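Local coordinates for protein metallo-carboxypeptidase (Pseudomonas aeruginosa, PDB 4A39) that probably acts as a zinc-dependent M14 metallocarboxypeptidase of the cytosolic type, cleaving residues from the C-termini of peptides or proteins, at residues R156-L161 with S251-F256; G192-L197 with L214-N219; D238-W243 with F269-G274; G325-N328 with C333-V336. All blocks are in the same frame, centred on the assembly; numbering follows the deposited sequence.

Contact 1 of 4, residues R156-L161 with S251-F256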
loop_
_atom_site.group_PDB
_atom_site.type_symbol
_atom_site.label_atom_id
_atom_site.label_comp_id
_atom_site.label_asym_id
_atom_site.label_seq_id
_atom_site.Cartn_x
_atom_site.Cartn_y
_atom_site.Cartn_z
ATOM N N ARG A 156 -5.228 10.064 -15.459
ATOM C CA ARG A 156 -4.362 8.891 -15.457
ATOM C C ARG A 156 -5.256 7.654 -15.354
ATOM O O ARG A 156 -6.342 7.713 -14.774
ATOM C CB ARG A 156 -3.379 8.956 -14.284
ATOM C CG ARG A 156 -2.374 10.101 -14.398
ATOM C CD ARG A 156 -1.271 9.999 -13.353
ATOM N NE ARG A 156 -0.229 11.003 -13.567
ATOM C CZ ARG A 156 -0.335 12.285 -13.225
ATOM N NH1 ARG A 156 -1.438 12.734 -12.639
ATOM N NH2 ARG A 156 0.662 13.122 -13.483
ATOM N N ASP A 157 -4.809 6.542 -15.931
ATOM C CA ASP A 157 -5.589 5.305 -15.924
ATOM C C ASP A 157 -5.704 4.585 -14.583
ATOM O O ASP A 157 -4.739 4.501 -13.829
ATOM C CB ASP A 157 -5.013 4.293 -16.923
ATOM C CG ASP A 157 -5.327 4.636 -18.365
ATOM O OD1 ASP A 157 -6.371 5.268 -18.610
ATOM O OD2 ASP A 157 -4.540 4.247 -19.254
ATOM N N ILE A 158 -6.896 4.054 -14.316
ATOM C CA ILE A 158 -7.161 3.257 -13.119
ATOM C C ILE A 158 -7.603 1.905 -13.688
ATOM O O ILE A 158 -8.794 1.662 -13.873
ATOM C CB ILE A 158 -8.329 3.817 -12.267
ATOM C CG1 ILE A 158 -8.113 5.298 -11.954
ATOM C CG2 ILE A 158 -8.451 3.012 -10.980
ATOM C CD1 ILE A 158 -6.937 5.565 -11.069
ATOM N N GLU A 159 -6.648 1.031 -13.983
ATOM C CA GLU A 159 -6.986 -0.270 -14.557
ATOM C C GLU A 159 -7.631 -1.253 -13.594
ATOM O O GLU A 159 -7.211 -1.379 -12.447
ATOM C CB GLU A 159 -5.743 -0.937 -15.156
ATOM C CG GLU A 159 -5.091 -0.149 -16.278
ATOM C CD GLU A 159 -3.910 0.670 -15.805
ATOM O OE1 GLU A 159 -3.921 1.106 -14.632
ATOM O OE2 GLU A 159 -2.976 0.884 -16.610
ATOM N N LEU A 160 -8.660 -1.943 -14.081
ATOM C CA LEU A 160 -9.342 -2.981 -13.318
ATOM C C LEU A 160 -9.064 -4.257 -14.102
ATOM O O LEU A 160 -9.555 -4.427 -15.223
ATOM C CB LEU A 160 -10.854 -2.734 -13.255
ATOM C CG LEU A 160 -11.708 -3.890 -12.712
ATOM C CD1 LEU A 160 -11.183 -4.340 -11.354
ATOM C CD2 LEU A 160 -13.162 -3.448 -12.611
ATOM N N LEU A 161 -8.259 -5.141 -13.526
ATOM C CA LEU A 161 -7.908 -6.392 -14.188
ATOM C C LEU A 161 -8.763 -7.533 -13.667
ATOM O O LEU A 161 -9.130 -7.547 -12.496
ATOM C CB LEU A 161 -6.434 -6.730 -13.937
ATOM C CG LEU A 161 -5.408 -5.629 -14.221
ATOM C CD1 LEU A 161 -4.028 -6.100 -13.789
ATOM C CD2 LEU A 161 -5.428 -5.270 -15.702
ATOM N N SER A 251 -13.922 12.361 -6.470
ATOM C CA SER A 251 -13.304 11.067 -6.181
ATOM C C SER A 251 -13.603 10.049 -7.275
ATOM O O SER A 251 -14.081 8.947 -6.999
ATOM C CB SER A 251 -13.791 10.545 -4.825
ATOM O OG SER A 251 -15.199 10.675 -4.679
ATOM N N PRO A 252 -13.293 10.398 -8.535
ATOM C CA PRO A 252 -13.540 9.509 -9.675
ATOM C C PRO A 252 -12.940 8.117 -9.531
ATOM O O PRO A 252 -13.472 7.141 -10.064
ATOM C CB PRO A 252 -12.949 10.285 -10.853
ATOM C CG PRO A 252 -11.839 11.076 -10.209
ATOM C CD PRO A 252 -12.492 11.566 -8.948
ATOM N N GLU A 253 -11.824 8.032 -8.814
ATOM C CA GLU A 253 -11.155 6.757 -8.604
ATOM C C GLU A 253 -12.070 5.785 -7.858
ATOM O O GLU A 253 -12.166 4.609 -8.208
ATOM C CB GLU A 253 -9.862 6.973 -7.814
ATOM C CG GLU A 253 -8.849 7.870 -8.524
ATOM C CD GLU A 253 -8.991 9.355 -8.194
ATOM O OE1 GLU A 253 -9.966 9.758 -7.518
ATOM O OE2 GLU A 253 -8.109 10.128 -8.621
ATOM N N VAL A 254 -12.746 6.285 -6.830
ATOM C CA VAL A 254 -13.650 5.458 -6.037
ATOM C C VAL A 254 -14.986 5.268 -6.754
ATOM O O VAL A 254 -15.577 4.186 -6.708
ATOM C CB VAL A 254 -13.872 6.089 -4.641
ATOM C CG1 VAL A 254 -15.006 5.383 -3.910
ATOM C CG2 VAL A 254 -12.582 5.979 -3.829
ATOM N N TRP A 255 -15.455 6.316 -7.421
ATOM C CA TRP A 255 -16.712 6.254 -8.163
ATOM C C TRP A 255 -16.643 5.128 -9.197
ATOM O O TRP A 255 -17.606 4.376 -9.390
ATOM C CB TRP A 255 -16.969 7.600 -8.855
ATOM C CG TRP A 255 -18.214 7.633 -9.685
ATOM C CD1 TRP A 255 -18.345 7.243 -10.988
ATOM C CD2 TRP A 255 -19.513 8.052 -9.258
ATOM N NE1 TRP A 255 -19.649 7.394 -11.399
ATOM C CE2 TRP A 255 -20.387 7.889 -10.356
ATOM C CE3 TRP A 255 -20.024 8.550 -8.053
ATOM C CZ2 TRP A 255 -21.747 8.206 -10.284
ATOM C CZ3 TRP A 255 -21.377 8.867 -7.981
ATOM C CH2 TRP A 255 -22.223 8.692 -9.090
ATOM N N PHE A 256 -15.492 5.022 -9.849
ATOM C CA PHE A 256 -15.241 4.000 -10.860
ATOM C C PHE A 256 -15.382 2.596 -10.287
ATOM O O PHE A 256 -16.138 1.774 -10.807
ATOM C CB PHE A 256 -13.828 4.180 -11.431
ATOM C CG PHE A 256 -13.319 2.987 -12.198
ATOM C CD1 PHE A 256 -13.982 2.528 -13.332
ATOM C CD2 PHE A 256 -12.161 2.331 -11.791
ATOM C CE1 PHE A 256 -13.497 1.431 -14.052
ATOM C CE2 PHE A 256 -11.670 1.237 -12.500
ATOM C CZ PHE A 256 -12.340 0.788 -13.634
#

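Contact 2 of 4, residues G192-L197 with L214-N219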
loop_
_atom_site.group_PDB
_atom_site.type_symbol
_atom_site.label_atom_id
_atom_site.label_comp_id
_atom_site.label_asym_id
_atom_site.label_seq_id
_atom_site.Cartn_x
_atom_site.Cartn_y
_atom_site.Cartn_z
ATOM N N GLY A 192 3.382 -8.891 -6.268
ATOM C CA GLY A 192 3.632 -10.262 -5.856
ATOM C C GLY A 192 2.462 -11.158 -6.207
ATOM O O GLY A 192 2.639 -12.289 -6.676
ATOM N N LEU A 193 1.259 -10.643 -5.978
ATOM C CA LEU A 193 0.034 -11.373 -6.264
ATOM C C LEU A 193 -0.028 -11.708 -7.756
ATOM O O LEU A 193 -0.209 -12.867 -8.143
ATOM C CB LEU A 193 -1.166 -10.512 -5.841
ATOM C CG LEU A 193 -2.584 -11.085 -5.836
ATOM C CD1 LEU A 193 -3.475 -10.196 -4.973
ATOM C CD2 LEU A 193 -3.120 -11.175 -7.250
ATOM N N ILE A 194 0.154 -10.695 -8.597
ATOM C CA ILE A 194 0.097 -10.893 -10.041
ATOM C C ILE A 194 1.218 -11.782 -10.575
ATOM O O ILE A 194 0.985 -12.615 -11.451
ATOM C CB ILE A 194 0.095 -9.530 -10.785
ATOM C CG1 ILE A 194 -1.302 -8.910 -10.721
ATOM C CG2 ILE A 194 0.489 -9.708 -12.242
ATOM C CD1 ILE A 194 -1.773 -8.571 -9.332
ATOM N N GLU A 195 2.428 -11.626 -10.053
ATOM C CA GLU A 195 3.528 -12.445 -10.535
ATOM C C GLU A 195 3.318 -13.927 -10.244
ATOM O O GLU A 195 3.807 -14.776 -10.988
ATOM C CB GLU A 195 4.857 -11.982 -9.939
ATOM C CG GLU A 195 5.216 -10.561 -10.313
ATOM C CD GLU A 195 6.688 -10.258 -10.127
ATOM O OE1 GLU A 195 7.305 -10.829 -9.202
ATOM O OE2 GLU A 195 7.222 -9.437 -10.902
ATOM N N ARG A 196 2.599 -14.246 -9.172
ATOM C CA ARG A 196 2.359 -15.650 -8.852
ATOM C C ARG A 196 1.508 -16.316 -9.928
ATOM O O ARG A 196 1.612 -17.524 -10.155
ATOM C CB ARG A 196 1.672 -15.810 -7.491
ATOM C CG ARG A 196 1.304 -17.263 -7.214
ATOM C CD ARG A 196 0.857 -17.534 -5.791
ATOM N NE ARG A 196 0.492 -18.940 -5.643
ATOM C CZ ARG A 196 0.101 -19.510 -4.509
ATOM N NH1 ARG A 196 0.022 -18.800 -3.391
ATOM N NH2 ARG A 196 -0.210 -20.799 -4.492
ATOM N N LEU A 197 0.670 -15.525 -10.591
ATOM C CA LEU A 197 -0.204 -16.034 -11.649
ATOM C C LEU A 197 0.570 -16.575 -12.853
ATOM O O LEU A 197 0.024 -17.326 -13.664
ATOM C CB LEU A 197 -1.162 -14.933 -12.113
ATOM C CG LEU A 197 -2.455 -14.728 -11.320
ATOM C CD1 LEU A 197 -3.387 -15.904 -11.563
ATOM C CD2 LEU A 197 -2.148 -14.574 -9.848
ATOM N N LEU A 214 -10.578 -13.227 -10.088
ATOM C CA LEU A 214 -9.990 -12.155 -9.300
ATOM C C LEU A 214 -10.201 -10.821 -10.001
ATOM O O LEU A 214 -10.000 -10.710 -11.212
ATOM C CB LEU A 214 -8.493 -12.392 -9.101
ATOM C CG LEU A 214 -8.087 -13.766 -8.566
ATOM C CD1 LEU A 214 -6.576 -13.805 -8.422
ATOM C CD2 LEU A 214 -8.764 -14.044 -7.231
ATOM N N TYR A 215 -10.639 -9.825 -9.233
ATOM C CA TYR A 215 -10.858 -8.467 -9.730
ATOM C C TYR A 215 -9.800 -7.646 -9.000
ATOM O O TYR A 215 -9.878 -7.448 -7.783
ATOM C CB TYR A 215 -12.269 -7.995 -9.376
ATOM C CG TYR A 215 -13.353 -8.679 -10.189
ATOM C CD1 TYR A 215 -13.680 -10.016 -9.967
ATOM C CD2 TYR A 215 -14.036 -7.993 -11.190
ATOM C CE1 TYR A 215 -14.664 -10.654 -10.721
ATOM C CE2 TYR A 215 -15.027 -8.621 -11.951
ATOM C CZ TYR A 215 -15.334 -9.949 -11.709
ATOM O OH TYR A 215 -16.324 -10.570 -12.441
ATOM N N LEU A 216 -8.817 -7.166 -9.756
ATOM C CA LEU A 216 -7.685 -6.447 -9.182
ATOM C C LEU A 216 -7.480 -5.018 -9.659
ATOM O O LEU A 216 -7.548 -4.739 -10.852
ATOM C CB LEU A 216 -6.403 -7.225 -9.487
ATOM C CG LEU A 216 -6.419 -8.745 -9.306
ATOM C CD1 LEU A 216 -5.134 -9.333 -9.869
ATOM C CD2 LEU A 216 -6.582 -9.091 -7.837
ATOM N N VAL A 217 -7.206 -4.124 -8.713
ATOM C CA VAL A 217 -6.914 -2.728 -9.032
ATOM C C VAL A 217 -5.549 -2.443 -8.409
ATOM O O VAL A 217 -5.458 -2.131 -7.226
ATOM C CB VAL A 217 -7.944 -1.751 -8.423
ATOM C CG1 VAL A 217 -7.519 -0.316 -8.715
ATOM C CG2 VAL A 217 -9.332 -2.009 -9.010
ATOM N N PRO A 218 -4.469 -2.563 -9.201
ATOM C CA PRO A 218 -3.090 -2.329 -8.752
ATOM C C PRO A 218 -2.813 -0.986 -8.079
ATOM O O PRO A 218 -1.996 -0.914 -7.156
ATOM C CB PRO A 218 -2.278 -2.511 -10.029
ATOM C CG PRO A 218 -3.060 -3.557 -10.758
ATOM C CD PRO A 218 -4.479 -3.071 -10.584
ATOM N N ASN A 219 -3.455 0.080 -8.550
ATOM C CA ASN A 219 -3.251 1.390 -7.932
ATOM C C ASN A 219 -4.473 2.294 -8.039
ATOM O O ASN A 219 -4.894 2.693 -9.130
ATOM C CB ASN A 219 -2.024 2.090 -8.520
ATOM C CG ASN A 219 -1.599 3.287 -7.692
ATOM O OD1 ASN A 219 -2.265 4.322 -7.690
ATOM N ND2 ASN A 219 -0.495 3.143 -6.962
#

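Contact 3 of 4, residues D238-W243 with F269-G274. With ZN (zinc ion), chain C; GEM ((2-guanidinoethylmercapto)succinic acid), chain D.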
loop_
_atom_site.group_PDB
_atom_site.type_symbol
_atom_site.label_atom_id
_atom_site.label_comp_id
_atom_site.label_asym_id
_atom_site.label_seq_id
_atom_site.Cartn_x
_atom_site.Cartn_y
_atom_site.Cartn_z
ATOM N N ASP A 238 -9.513 12.403 0.670
ATOM C CA ASP A 238 -8.989 11.157 1.233
ATOM C C ASP A 238 -9.917 10.111 0.618
ATOM O O ASP A 238 -11.081 10.011 1.005
ATOM C CB ASP A 238 -9.144 11.142 2.759
ATOM C CG ASP A 238 -8.587 9.871 3.402
ATOM O OD1 ASP A 238 -8.541 8.820 2.728
ATOM O OD2 ASP A 238 -8.209 9.921 4.591
ATOM N N LEU A 239 -9.412 9.342 -0.343
ATOM C CA LEU A 239 -10.241 8.350 -1.013
ATOM C C LEU A 239 -10.871 7.328 -0.077
ATOM O O LEU A 239 -11.976 6.843 -0.339
ATOM C CB LEU A 239 -9.441 7.636 -2.111
ATOM C CG LEU A 239 -9.036 8.499 -3.311
ATOM C CD1 LEU A 239 -8.367 7.617 -4.359
ATOM C CD2 LEU A 239 -10.261 9.175 -3.909
ATOM N N ASN A 240 -10.201 7.002 1.025
ATOM C CA ASN A 240 -10.801 6.024 1.912
ATOM C C ASN A 240 -11.796 6.604 2.907
ATOM O O ASN A 240 -12.070 6.007 3.951
ATOM C CB ASN A 240 -9.743 5.194 2.635
ATOM C CG ASN A 240 -10.266 3.822 2.999
ATOM O OD1 ASN A 240 -11.031 3.227 2.236
ATOM N ND2 ASN A 240 -9.866 3.312 4.151
ATOM N N ARG A 241 -12.328 7.776 2.573
ATOM C CA ARG A 241 -13.359 8.427 3.374
ATOM C C ARG A 241 -14.444 8.863 2.385
ATOM O O ARG A 241 -15.354 9.612 2.738
ATOM C CB ARG A 241 -12.810 9.660 4.102
ATOM C CG ARG A 241 -11.782 9.356 5.180
ATOM C CD ARG A 241 -12.392 8.598 6.346
ATOM N NE ARG A 241 -11.400 8.366 7.392
ATOM C CZ ARG A 241 -10.417 7.474 7.303
ATOM N NH1 ARG A 241 -10.296 6.716 6.219
ATOM N NH2 ARG A 241 -9.534 7.357 8.287
ATOM N N ALA A 242 -14.340 8.380 1.146
ATOM C CA ALA A 242 -15.293 8.752 0.101
ATOM C C ALA A 242 -16.204 7.626 -0.363
ATOM O O ALA A 242 -16.884 7.761 -1.380
ATOM C CB ALA A 242 -14.541 9.314 -1.102
ATOM N N TRP A 243 -16.251 6.525 0.378
ATOM C CA TRP A 243 -17.082 5.413 -0.059
ATOM C C TRP A 243 -18.571 5.526 0.236
ATOM O O TRP A 243 -19.386 4.880 -0.420
ATOM C CB TRP A 243 -16.508 4.104 0.479
ATOM C CG TRP A 243 -15.197 3.796 -0.176
ATOM C CD1 TRP A 243 -14.012 4.449 0.017
ATOM C CD2 TRP A 243 -14.956 2.823 -1.201
ATOM N NE1 TRP A 243 -13.050 3.946 -0.826
ATOM C CE2 TRP A 243 -13.600 2.947 -1.584
ATOM C CE3 TRP A 243 -15.753 1.860 -1.834
ATOM C CZ2 TRP A 243 -13.024 2.147 -2.572
ATOM C CZ3 TRP A 243 -15.178 1.061 -2.819
ATOM C CH2 TRP A 243 -13.828 1.210 -3.178
ATOM N N PHE A 269 -13.430 -8.882 -0.342
ATOM C CA PHE A 269 -12.820 -7.584 -0.593
ATOM C C PHE A 269 -11.630 -7.316 0.313
ATOM O O PHE A 269 -11.754 -7.351 1.536
ATOM C CB PHE A 269 -13.840 -6.462 -0.402
ATOM C CG PHE A 269 -13.266 -5.085 -0.600
ATOM C CD1 PHE A 269 -12.801 -4.683 -1.853
ATOM C CD2 PHE A 269 -13.172 -4.198 0.465
ATOM C CE1 PHE A 269 -12.250 -3.415 -2.035
ATOM C CE2 PHE A 269 -12.622 -2.926 0.295
ATOM C CZ PHE A 269 -12.162 -2.533 -0.955
ATOM N N LEU A 270 -10.480 -7.049 -0.297
ATOM C CA LEU A 270 -9.274 -6.738 0.458
ATOM C C LEU A 270 -8.781 -5.370 -0.011
ATOM O O LEU A 270 -8.561 -5.161 -1.206
ATOM C CB LEU A 270 -8.192 -7.795 0.215
ATOM C CG LEU A 270 -8.528 -9.235 0.617
ATOM C CD1 LEU A 270 -7.345 -10.142 0.310
ATOM C CD2 LEU A 270 -8.864 -9.291 2.103
ATOM N N ASP A 271 -8.626 -4.448 0.936
ATOM C CA ASP A 271 -8.167 -3.085 0.665
ATOM C C ASP A 271 -6.750 -3.020 1.240
ATOM O O ASP A 271 -6.566 -3.061 2.451
ATOM C CB ASP A 271 -9.127 -2.108 1.362
ATOM C CG ASP A 271 -8.854 -0.656 1.027
ATOM O OD1 ASP A 271 -8.202 -0.370 -0.001
ATOM O OD2 ASP A 271 -9.314 0.209 1.798
ATOM N N ILE A 272 -5.753 -2.925 0.362
ATOM C CA ILE A 272 -4.351 -2.930 0.782
ATOM C C ILE A 272 -3.791 -1.560 1.162
ATOM O O ILE A 272 -3.771 -0.636 0.343
ATOM C CB ILE A 272 -3.457 -3.561 -0.310
ATOM C CG1 ILE A 272 -4.129 -4.816 -0.888
ATOM C CG2 ILE A 272 -2.103 -3.940 0.288
ATOM C CD1 ILE A 272 -4.475 -5.889 0.149
ATOM N N HIS A 273 -3.314 -1.463 2.407
ATOM C CA HIS A 273 -2.770 -0.231 2.988
ATOM C C HIS A 273 -1.443 -0.453 3.720
ATOM O O HIS A 273 -0.919 -1.561 3.786
ATOM C CB HIS A 273 -3.748 0.343 4.023
ATOM C CG HIS A 273 -5.031 0.865 3.453
ATOM N ND1 HIS A 273 -5.314 2.212 3.380
ATOM C CD2 HIS A 273 -6.126 0.225 2.980
ATOM C CE1 HIS A 273 -6.529 2.380 2.889
ATOM N NE2 HIS A 273 -7.044 1.190 2.638
ATOM N N GLY A 274 -0.931 0.635 4.289
ATOM C CA GLY A 274 0.298 0.587 5.060
ATOM C C GLY A 274 0.108 1.454 6.290
ATOM O O GLY A 274 -0.525 2.508 6.210
HETATM ZN ZN ZN C . -4.064 3.840 4.043
HETATM C C8 GEM D . -7.125 3.232 7.546
HETATM S S7 GEM D . -7.541 1.880 6.386
HETATM C C6 GEM D . -8.647 0.868 7.434
HETATM C C5 GEM D . -8.351 0.944 8.934
HETATM N N3 GEM D . -8.738 2.258 9.468
HETATM C C1 GEM D . -9.727 2.339 10.357
HETATM N N4 GEM D . -10.359 1.231 10.739
HETATM N N2 GEM D . -10.093 3.514 10.857
HETATM C C9 GEM D . -7.528 4.598 6.987
HETATM O O14 GEM D . -8.163 4.620 5.907
HETATM O O15 GEM D . -7.192 5.598 7.654
HETATM C C10 GEM D . -5.636 3.211 7.900
HETATM C C11 GEM D . -4.754 3.428 6.668
HETATM O O12 GEM D . -3.842 2.596 6.459
HETATM O O13 GEM D . -4.999 4.433 5.969
HETATM O O HOH W 1 -10.808 0.327 4.149
#

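Contact 4 of 4, residues G325-N328 with C333-V336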
loop_
_atom_site.group_PDB
_atom_site.type_symbol
_atom_site.label_atom_id
_atom_site.label_comp_id
_atom_site.label_asym_id
_atom_site.label_seq_id
_atom_site.Cartn_x
_atom_site.Cartn_y
_atom_site.Cartn_z
ATOM N N GLY A 325 -21.827 -2.066 15.861
ATOM C CA GLY A 325 -22.525 -1.046 15.098
ATOM C C GLY A 325 -21.909 0.340 15.033
ATOM O O GLY A 325 -22.554 1.269 14.544
ATOM N N GLN A 326 -20.669 0.493 15.488
ATOM C CA GLN A 326 -20.030 1.809 15.481
ATOM C C GLN A 326 -18.996 2.053 14.382
ATOM O O GLN A 326 -18.179 2.971 14.485
ATOM C CB GLN A 326 -19.388 2.073 16.846
ATOM C CG GLN A 326 -20.362 1.967 18.005
ATOM C CD GLN A 326 -21.599 2.816 17.798
ATOM O OE1 GLN A 326 -21.514 4.035 17.656
ATOM N NE2 GLN A 326 -22.761 2.174 17.775
ATOM N N ALA A 327 -19.031 1.253 13.325
ATOM C CA ALA A 327 -18.076 1.423 12.241
ATOM C C ALA A 327 -18.368 2.669 11.412
ATOM O O ALA A 327 -19.492 3.177 11.398
ATOM C CB ALA A 327 -18.078 0.193 11.342
ATOM N N ASN A 328 -17.331 3.163 10.745
ATOM C CA ASN A 328 -17.445 4.321 9.872
ATOM C C ASN A 328 -17.605 3.727 8.472
ATOM O O ASN A 328 -16.651 3.180 7.914
ATOM C CB ASN A 328 -16.169 5.166 9.941
ATOM C CG ASN A 328 -16.228 6.394 9.049
ATOM O OD1 ASN A 328 -17.148 6.551 8.249
ATOM N ND2 ASN A 328 -15.236 7.269 9.180
ATOM N N CYS A 333 -13.387 -0.857 3.332
ATOM C CA CYS A 333 -13.574 -2.168 3.946
ATOM C C CYS A 333 -14.985 -2.334 4.489
ATOM O O CYS A 333 -15.687 -3.288 4.158
ATOM C CB CYS A 333 -12.566 -2.375 5.079
ATOM S SG CYS A 333 -12.717 -3.970 5.896
ATOM N N ASN A 334 -15.403 -1.392 5.320
ATOM C CA ASN A 334 -16.726 -1.446 5.916
ATOM C C ASN A 334 -17.865 -1.269 4.917
ATOM O O ASN A 334 -18.850 -2.010 4.955
ATOM C CB ASN A 334 -16.807 -0.404 7.022
ATOM C CG ASN A 334 -15.871 -0.726 8.168
ATOM O OD1 ASN A 334 -16.176 -1.568 9.013
ATOM N ND2 ASN A 334 -14.710 -0.082 8.188
ATOM N N PHE A 335 -17.729 -0.299 4.018
ATOM C CA PHE A 335 -18.770 -0.052 3.028
ATOM C C PHE A 335 -19.010 -1.242 2.111
ATOM O O PHE A 335 -20.151 -1.655 1.912
ATOM C CB PHE A 335 -18.434 1.177 2.176
ATOM C CG PHE A 335 -19.447 1.458 1.101
ATOM C CD1 PHE A 335 -19.329 0.873 -0.156
ATOM C CD2 PHE A 335 -20.545 2.274 1.360
ATOM C CE1 PHE A 335 -20.292 1.095 -1.144
ATOM C CE2 PHE A 335 -21.514 2.503 0.380
ATOM C CZ PHE A 335 -21.384 1.910 -0.873
ATOM N N VAL A 336 -17.939 -1.780 1.537
ATOM C CA VAL A 336 -18.065 -2.912 0.625
ATOM C C VAL A 336 -18.550 -4.144 1.377
ATOM O O VAL A 336 -19.460 -4.846 0.927
ATOM C CB VAL A 336 -16.714 -3.223 -0.065
ATOM C CG1 VAL A 336 -16.861 -4.408 -1.013
ATOM C CG2 VAL A 336 -16.240 -1.999 -0.836
#

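Contact 1 of 4, residues R156-L161 with S251-F256
The phenyl ring of F256 meets the strand along its CD2-CE2-CZ side, where the carbonyl oxygen of I158 and CB of L160 both come in at a slant. This is helix-on-sheet packing within the α/β zinc carboxypeptidase domain: helix 252-264 lies against strand 157-163, and the axes of 252-256 and 157-161 run nearly along each other, 21° apart with a closest approach of 10.0 Å. The ring reaches that far because CG of F256 is anti to the backbone N (chi1 164°), which sends the phenyl outward from the helix to two strand residues whose side chains share one face. Toward one end of that ring side CG2 of I158 lies 3.9 Å from CD2 of F256; at the ring tip CB of L160 is 3.8 Å from CZ of F256. A148 of the edge strand 144-151 also touches the F256 side chain. One turn earlier, the aliphatic part of E253 crosses I158 at about a right angle, with CD1 of I158 3.9 Å from CG of E253. The bent E253 chain then takes its carboxylate away, and OE1 is hydrogen-bonded to ND2 of N233. The shortest approach is that of the I158 backbone O, 3.2 Å from CE2 of F256.

Contact 2 of 4, residues G192-L197 with L214-N219
L216 projects from strand 212-217 toward L193 and I194 of helix 185-196, and its branches carry most of the contact. Its CB starts toward the helix, and CG stands anti to the carbonyl carbon (chi1 -44°), leaving both methyls to do the touching. CD1 meets both helix residues, 3.8 Å from CD2 of L193 and 3.5 Å from CD1 of I194, the latter tighter than an ordinary methyl-methyl contact. CD2 takes the looser place, 4.1 Å from CD2 of L193. I194 leaves its helix at a tangent to the strand, but its CD1 end bends nearer, sliding past L216 in the opposite sense. L193 spans two strand residues that share one face: the same CD2 that meets L216 also lies 4.5 Å from CD1 of L214. The axes of 192-196 and 214-217 make an angle of 137° and approach to 11.1 Å, consistent with a helix packed on a sheet. L377 of helix 366-383 touches L193 and L214, while L134 of helix 128-138 touches I194. Every atom that touches is aliphatic carbon and every contributing residue is buried, so the two layers are joined by dispersion and the exclusion of water, without directional bonds between the segments.

Contact 3 of 4, residues D238-W243 with F269-G274
N240, in an irregular loop, faces D271 and H273 of the extended strand 268-275, and the backbones stay apart, with CA of N240 9.6 Å from CA of D271. Side chains, a water, the zinc ion and the bound (2-guanidinoethylmercapto)succinic acid lie between. OD1 of N240 and OD2 of D271 are 3.5 Å apart, two acceptors that do not bond each other; a water links the side chains instead, accepting from ND2 of N240 and donating to OD2 of D271. H273 binds zinc through ND1 at 2.2 Å, and its NE2 donates to OD2 of D271 at 2.6 Å, with the acceptor almost in the ring plane. That oxygen is met from above the carboxylate plane, 64° out of it, and the bond should fix the imidazole's rotation. Ligand S7 sits over the centre of one face of this ring. ND2 of N240 also gives a nearly straight bond to ligand O14 at 2.8 Å (174°), while OD1 of N240 accepts from Q179 NE2 and A332 N. R241, bent at chi2 (-66°), lays its guanidinium edge along the ligand carboxylate that carries O14 and O15: NH1 bonds O14 at 3.0 Å and NH2 bonds O15 at 3.0 Å. NH1 also donates to O of N240. D238 OD1 accepts from N of N240 in an Asx turn and from NE2 of H180. R231 NH2 binds the ligand too. With ligand O13 on the metal, and H180 and E183 completing the protein ligands, this is the HxxE-plus-His zinc site of M14 carboxypeptidases; the Asn-Arg pair probably receives a substrate's C-terminal carboxylate, as in relatives.

Contact 4 of 4, residues G325-N328 with C333-V336
N334, in the first turn of helix 332-340, turns its side chain to the loop residues A327 and N328, just before the helix in the chain. Its CG lies anti to the carbonyl carbon, beside the backbone N (chi1 -66°), and chi2 of -79° then rotates the amide so that OD1 lies toward the methyl of A327 and ND2 on the side of the N328 carbonyl, 3.8 Å from O of N328. OD1 of N334 is 3.5 Å from CB of A327, with CG of N334 4.0 Å from the same methyl. CB of N334 meets the loop backbone instead, 3.7 Å from O of N328. A327 turns its methyl toward the helix, where OD1 of N334 meets it; N328, by contrast, gives its carbonyl to the contact while its side chain runs off to the side, CG anti to the backbone N (chi1 -180°), and OD1 is hydrogen-bonded to N of A330. A327 is also backbone hydrogen-bonded to G288. The side chain of N334 lies about 5 Å from the bound (2-guanidinoethylmercapto)succinic acid, which places this loop-helix corner beside the ligand pocket. Since a methyl meets an amide oxygen and a carbonyl meets a methylene, the chemistry is mainly van der Waals fit, and hydrogen bonds to A330 and G288, outside the two segments, probably help to hold the loop.

Contacts 1 and 2 are helix-on-sheet packing on opposite faces of the seven-stranded sheet: strands 157-163 and 212-217 are neighbours in it, joined by the backbone hydrogen bond from N of L216 to O of L161 at 2.8 Å. Both are buried and mainly apolar, though contact 1 also brings a backbone carbonyl against a ring; contact 2 is all aliphatic carbon. Contact 3 uses the same sheet through strand 268-275, but is polar, built from zinc, ligand and water. Helix 252-264 leads along the chain into that strand, and V254 touches L239 and W243, so contacts 1 and 3 adjoin. Contact 4 is partly buried, farthest from the chain centre, and meets contact 3 where W243 and F269 pack on V336.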